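Local coordinates for endo-b-1,4-glucanase (Nasutitermes takasagoensis, PDB 1KS8), which probably hydrolyses internal beta-1,4-glucosidic linkages in cellulose as a family 9 endoglucanase with an (alpha/alpha)6 fold, at residues S12-L24 with K29-Q41. Residues are numbered along the deposited sequence; the frame is centred on the assembly and turned at random.
Sequences SLLFYEAQRSGRL and KVTWRKDSALNDQ
Leu14, on the last turns of helix 5-18, lays CD2 against Val30 CG2 and crosses the Lys29 side chain at about a right angle. One helical turn on, Glu17 reaches out on an extended chain, and its OE2 takes two backbone amides: Lys29 N at 2.7 Å on the syn lone pair and Val30 N at 3.2 Å from above the carboxylate plane. Val30, the centre of an inverse gamma turn, rests CG2 on Glu17 CB at 3.7 Å, while its CG1 and the Trp32 ring both meet the methyl of Ala18.

At the C-terminal end of helix 5-18 Arg33 takes hold of the 18-20 backbone: bends at chi2 and chi3 (-60° and -36°) curl its chain round, bringing the terminal nitrogens up to the carbonyls of Ala18 and Arg20. NH1 and NH2 grip Arg20 O end-on within the guanidinium plane, NH1 at 2.8 Å, and NH1 also reaches Ala18 O from above that carbonyl's plane. A leucine in place of Arg33 would probably leave both carbonyls without these donors and the loop less firmly tied.

Gly22 forms a single antiparallel bridge with Ser36: Ser36 N donates to Gly22 O at 3.2 Å, and the return bond from Gly22 N is weak. At the backbone angles of Gly22 any side chain would jam against Ser21 O. Leu38 CD2 lies over one face of the Arg23 guanidinium, and Asp35 OD1 accepts Leu24 N at 2.8 Å.

In this family 9 (alpha/alpha)6 domain the loop after helix 5-18 is bound back on that helix's end, with the Gln19 side chain about 8 Å from that of Glu412, a predicted active-site residue; Tyr16 packs on helices 62-78 and 415-430, Trp32 and Arg33 touch helix 361-364, and Asp40 forms a salt bridge with Lys60 of strand 60-61.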
loop_
_atom_site.group_PDB
_atom_site.type_symbol
_atom_site.label_atom_id
_atom_site.label_comp_id
_atom_site.label_asym_id
_atom_site.label_seq_id
_atom_site.Cartn_x
_atom_site.Cartn_y
_atom_site.Cartn_z
ATOM N N SER A 12 11.716 -3.926 -4.484
ATOM C CA SER A 12 10.330 -3.673 -4.103
ATOM C C SER A 12 9.517 -3.276 -5.336
ATOM O O SER A 12 8.356 -3.660 -5.480
ATOM C CB SER A 12 10.263 -2.576 -3.037
ATOM O OG SER A 12 8.944 -2.439 -2.524
ATOM N N LEU A 13 10.128 -2.507 -6.231
ATOM C CA LEU A 13 9.436 -2.112 -7.448
ATOM C C LEU A 13 9.178 -3.342 -8.316
ATOM O O LEU A 13 8.181 -3.396 -9.034
ATOM C CB LEU A 13 10.249 -1.055 -8.202
ATOM C CG LEU A 13 10.130 0.333 -7.560
ATOM C CD1 LEU A 13 11.235 1.243 -8.063
ATOM C CD2 LEU A 13 8.748 0.915 -7.864
ATOM N N LEU A 14 10.063 -4.337 -8.249
ATOM C CA LEU A 14 9.854 -5.562 -9.018
ATOM C C LEU A 14 8.666 -6.315 -8.429
ATOM O O LEU A 14 7.928 -6.985 -9.149
ATOM C CB LEU A 14 11.100 -6.453 -8.990
ATOM C CG LEU A 14 12.327 -5.939 -9.753
ATOM C CD1 LEU A 14 13.467 -6.928 -9.586
ATOM C CD2 LEU A 14 11.999 -5.756 -11.227
ATOM N N PHE A 15 8.480 -6.214 -7.116
ATOM C CA PHE A 15 7.338 -6.876 -6.501
ATOM C C PHE A 15 6.062 -6.249 -7.058
ATOM O O PHE A 15 5.128 -6.956 -7.425
ATOM C CB PHE A 15 7.359 -6.735 -4.973
ATOM C CG PHE A 15 6.059 -7.138 -4.316
ATOM C CD1 PHE A 15 5.573 -8.438 -4.431
ATOM C CD2 PHE A 15 5.307 -6.205 -3.608
ATOM C CE1 PHE A 15 4.351 -8.800 -3.848
ATOM C CE2 PHE A 15 4.086 -6.559 -3.025
ATOM C CZ PHE A 15 3.608 -7.855 -3.146
ATOM N N TYR A 16 6.013 -4.921 -7.130
ATOM C CA TYR A 16 4.813 -4.296 -7.665
ATOM C C TYR A 16 4.589 -4.679 -9.129
ATOM O O TYR A 16 3.451 -4.852 -9.553
ATOM C CB TYR A 16 4.854 -2.776 -7.451
ATOM C CG TYR A 16 4.508 -2.405 -6.020
ATOM C CD1 TYR A 16 3.227 -2.641 -5.513
ATOM C CD2 TYR A 16 5.471 -1.889 -5.153
ATOM C CE1 TYR A 16 2.920 -2.378 -4.179
ATOM C CE2 TYR A 16 5.173 -1.622 -3.816
ATOM C CZ TYR A 16 3.898 -1.870 -3.337
ATOM O OH TYR A 16 3.600 -1.617 -2.017
ATOM N N GLU A 17 5.663 -4.844 -9.902
ATOM C CA GLU A 17 5.483 -5.261 -11.292
ATOM C C GLU A 17 4.846 -6.652 -11.300
ATOM O O GLU A 17 4.037 -6.965 -12.171
ATOM C CB GLU A 17 6.815 -5.320 -12.054
ATOM C CG GLU A 17 7.445 -3.974 -12.373
ATOM C CD GLU A 17 8.346 -4.027 -13.596
ATOM O OE1 GLU A 17 9.123 -3.069 -13.810
ATOM O OE2 GLU A 17 8.267 -5.019 -14.353
ATOM N N ALA A 18 5.215 -7.482 -10.326
ATOM C CA ALA A 18 4.683 -8.839 -10.225
ATOM C C ALA A 18 3.207 -8.862 -9.831
ATOM O O ALA A 18 2.531 -9.877 -10.009
ATOM C CB ALA A 18 5.499 -9.649 -9.213
ATOM N N GLN A 19 2.719 -7.745 -9.293
ATOM C CA GLN A 19 1.326 -7.629 -8.859
ATOM C C GLN A 19 0.424 -6.980 -9.903
ATOM O O GLN A 19 -0.779 -6.837 -9.689
ATOM C CB GLN A 19 1.244 -6.806 -7.571
ATOM C CG GLN A 19 1.911 -7.439 -6.364
ATOM C CD GLN A 19 1.294 -8.773 -5.999
ATOM O OE1 GLN A 19 1.823 -9.829 -6.344
ATOM N NE2 GLN A 19 0.159 -8.735 -5.308
ATOM N N ARG A 20 0.996 -6.583 -11.033
ATOM C CA ARG A 20 0.211 -5.930 -12.069
ATOM C C ARG A 20 -0.848 -6.804 -12.724
ATOM O O ARG A 20 -0.593 -7.951 -13.099
ATOM C CB ARG A 20 1.130 -5.379 -13.160
ATOM C CG ARG A 20 1.989 -4.221 -12.721
ATOM C CD ARG A 20 2.981 -3.859 -13.804
ATOM N NE ARG A 20 3.740 -2.664 -13.453
ATOM C CZ ARG A 20 4.673 -2.119 -14.225
ATOM N NH1 ARG A 20 4.970 -2.666 -15.396
ATOM N NH2 ARG A 20 5.300 -1.021 -13.829
ATOM N N SER A 21 -2.042 -6.241 -12.853
ATOM C CA SER A 21 -3.158 -6.909 -13.504
ATOM C C SER A 21 -3.366 -6.205 -14.846
ATOM O O SER A 21 -2.972 -5.047 -15.013
ATOM C CB SER A 21 -4.424 -6.781 -12.646
ATOM O OG SER A 21 -5.533 -7.398 -13.282
ATOM N N GLY A 22 -3.964 -6.909 -15.806
ATOM C CA GLY A 22 -4.227 -6.317 -17.108
ATOM C C GLY A 22 -3.168 -6.579 -18.160
ATOM O O GLY A 22 -2.422 -7.552 -18.081
ATOM N N ARG A 23 -3.115 -5.707 -19.162
ATOM C CA ARG A 23 -2.141 -5.828 -20.242
ATOM C C ARG A 23 -0.813 -5.234 -19.785
ATOM O O ARG A 23 -0.733 -4.051 -19.452
ATOM C CB ARG A 23 -2.647 -5.095 -21.487
ATOM C CG ARG A 23 -1.796 -5.327 -22.723
ATOM C CD ARG A 23 -2.398 -4.696 -23.975
ATOM N NE ARG A 23 -3.685 -5.285 -24.340
ATOM C CZ ARG A 23 -4.856 -4.912 -23.833
ATOM N NH1 ARG A 23 -4.916 -3.940 -22.933
ATOM N NH2 ARG A 23 -5.971 -5.517 -24.225
ATOM N N LEU A 24 0.225 -6.061 -19.767
ATOM C CA LEU A 24 1.541 -5.618 -19.327
ATOM C C LEU A 24 2.300 -4.899 -20.437
ATOM O O LEU A 24 2.195 -5.259 -21.612
ATOM C CB LEU A 24 2.342 -6.815 -18.814
ATOM C CG LEU A 24 1.599 -7.617 -17.739
ATOM C CD1 LEU A 24 2.448 -8.801 -17.309
ATOM C CD2 LEU A 24 1.277 -6.722 -16.546
ATOM N N LYS A 29 9.647 -5.707 -16.604
ATOM C CA LYS A 29 10.889 -6.337 -16.162
ATOM C C LYS A 29 10.646 -7.723 -15.573
ATOM O O LYS A 29 11.478 -8.618 -15.716
ATOM C CB LYS A 29 11.606 -5.431 -15.156
ATOM C CG LYS A 29 12.145 -4.159 -15.807
ATOM C CD LYS A 29 12.747 -3.181 -14.811
ATOM C CE LYS A 29 13.194 -1.913 -15.531
ATOM N NZ LYS A 29 13.767 -0.899 -14.609
ATOM N N VAL A 30 9.511 -7.899 -14.905
ATOM C CA VAL A 30 9.157 -9.200 -14.345
ATOM C C VAL A 30 8.401 -9.886 -15.484
ATOM O O VAL A 30 7.169 -9.867 -15.553
ATOM C CB VAL A 30 8.265 -9.046 -13.098
ATOM C CG1 VAL A 30 7.854 -10.413 -12.577
ATOM C CG2 VAL A 30 9.026 -8.282 -12.024
ATOM N N THR A 31 9.176 -10.486 -16.381
ATOM C CA THR A 31 8.647 -11.130 -17.572
ATOM C C THR A 31 7.963 -12.481 -17.432
ATOM O O THR A 31 7.376 -12.963 -18.399
ATOM C CB THR A 31 9.741 -11.240 -18.648
ATOM O OG1 THR A 31 10.858 -11.963 -18.125
ATOM C CG2 THR A 31 10.196 -9.849 -19.072
ATOM N N TRP A 32 8.037 -13.111 -16.261
ATOM C CA TRP A 32 7.338 -14.382 -16.108
ATOM C C TRP A 32 5.847 -14.109 -15.913
ATOM O O TRP A 32 5.022 -15.018 -16.017
ATOM C CB TRP A 32 7.902 -15.219 -14.950
ATOM C CG TRP A 32 8.107 -14.507 -13.650
ATOM C CD1 TRP A 32 9.264 -13.940 -13.198
ATOM C CD2 TRP A 32 7.142 -14.335 -12.606
ATOM N NE1 TRP A 32 9.081 -13.429 -11.936
ATOM C CE2 TRP A 32 7.787 -13.657 -11.549
ATOM C CE3 TRP A 32 5.793 -14.688 -12.461
ATOM C CZ2 TRP A 32 7.132 -13.325 -10.359
ATOM C CZ3 TRP A 32 5.140 -14.357 -11.279
ATOM C CH2 TRP A 32 5.811 -13.681 -10.243
ATOM N N ARG A 33 5.507 -12.852 -15.632
ATOM C CA ARG A 33 4.108 -12.454 -15.486
ATOM C C ARG A 33 3.583 -12.159 -16.891
ATOM O O ARG A 33 4.299 -11.589 -17.721
ATOM C CB ARG A 33 3.977 -11.199 -14.614
ATOM C CG ARG A 33 3.974 -11.446 -13.106
ATOM C CD ARG A 33 2.813 -12.341 -12.681
ATOM N NE ARG A 33 1.617 -12.077 -13.478
ATOM C CZ ARG A 33 0.884 -10.971 -13.406
ATOM N NH1 ARG A 33 1.203 -10.007 -12.551
ATOM N NH2 ARG A 33 -0.148 -10.813 -14.227
ATOM N N LYS A 34 2.337 -12.542 -17.152
ATOM C CA LYS A 34 1.729 -12.343 -18.465
ATOM C C LYS A 34 0.422 -11.560 -18.398
ATOM O O LYS A 34 -0.147 -11.372 -17.325
ATOM C CB LYS A 34 1.450 -13.701 -19.113
ATOM C CG LYS A 34 2.641 -14.646 -19.145
ATOM C CD LYS A 34 3.784 -14.083 -19.971
ATOM C CE LYS A 34 4.998 -14.996 -19.901
ATOM N NZ LYS A 34 6.160 -14.460 -20.662
ATOM N N ASP A 35 -0.051 -11.111 -19.557
ATOM C CA ASP A 35 -1.307 -10.375 -19.632
ATOM C C ASP A 35 -2.409 -11.224 -19.002
ATOM O O ASP A 35 -2.479 -12.434 -19.228
ATOM C CB ASP A 35 -1.679 -10.084 -21.090
ATOM C CG ASP A 35 -0.686 -9.172 -21.785
ATOM O OD1 ASP A 35 0.174 -8.574 -21.108
ATOM O OD2 ASP A 35 -0.783 -9.050 -23.026
ATOM N N SER A 36 -3.286 -10.591 -18.229
ATOM C CA SER A 36 -4.362 -11.323 -17.573
ATOM C C SER A 36 -5.490 -10.395 -17.157
ATOM O O SER A 36 -5.335 -9.172 -17.168
ATOM C CB SER A 36 -3.828 -12.043 -16.333
ATOM O OG SER A 36 -3.476 -11.115 -15.318
ATOM N N ALA A 37 -6.619 -10.993 -16.780
ATOM C CA ALA A 37 -7.793 -10.246 -16.343
ATOM C C ALA A 37 -8.138 -9.161 -17.352
ATOM O O ALA A 37 -8.483 -8.036 -16.982
ATOM C CB ALA A 37 -7.532 -9.631 -14.968
ATOM N N LEU A 38 -8.071 -9.518 -18.631
ATOM C CA LEU A 38 -8.343 -8.577 -19.712
ATOM C C LEU A 38 -9.824 -8.302 -19.951
ATOM O O LEU A 38 -10.172 -7.460 -20.778
ATOM C CB LEU A 38 -7.696 -9.079 -21.007
ATOM C CG LEU A 38 -6.181 -9.298 -20.931
ATOM C CD1 LEU A 38 -5.670 -9.819 -22.268
ATOM C CD2 LEU A 38 -5.489 -7.994 -20.564
ATOM N N ASN A 39 -10.690 -9.005 -19.227
ATOM C CA ASN A 39 -12.131 -8.820 -19.372
ATOM C C ASN A 39 -12.749 -8.105 -18.173
ATOM O O ASN A 39 -13.970 -8.003 -18.066
ATOM C CB ASN A 39 -12.818 -10.174 -19.564
ATOM C CG ASN A 39 -12.540 -10.782 -20.926
ATOM O OD1 ASN A 39 -12.213 -11.965 -21.033
ATOM N ND2 ASN A 39 -12.679 -9.979 -21.974
ATOM N N ASP A 40 -11.911 -7.617 -17.261
ATOM C CA ASP A 40 -12.419 -6.913 -16.086
ATOM C C ASP A 40 -13.241 -5.717 -16.552
ATOM O O ASP A 40 -12.750 -4.864 -17.296
ATOM C CB ASP A 40 -11.260 -6.460 -15.194
ATOM C CG ASP A 40 -10.669 -7.604 -14.379
ATOM O OD1 ASP A 40 -11.034 -8.771 -14.633
ATOM O OD2 ASP A 40 -9.840 -7.335 -13.485
ATOM N N GLN A 41 -14.492 -5.649 -16.110
ATOM C CA GLN A 41 -15.367 -4.570 -16.547
ATOM C C GLN A 41 -16.492 -4.249 -15.574
ATOM O O GLN A 41 -16.865 -5.077 -14.739
ATOM C CB GLN A 41 -15.959 -4.937 -17.905
ATOM C CG GLN A 41 -16.865 -6.160 -17.862
ATOM C CD GLN A 41 -17.098 -6.755 -19.233
ATOM O OE1 GLN A 41 -16.248 -7.475 -19.764
ATOM N NE2 GLN A 41 -18.244 -6.446 -19.825
HETATM O O HOH W 1 -7.108 -6.198 -15.352
HETATM O O HOH W 2 -1.535 -9.187 -16.073
HETATM O O HOH W 3 2.560 -8.358 -22.410
#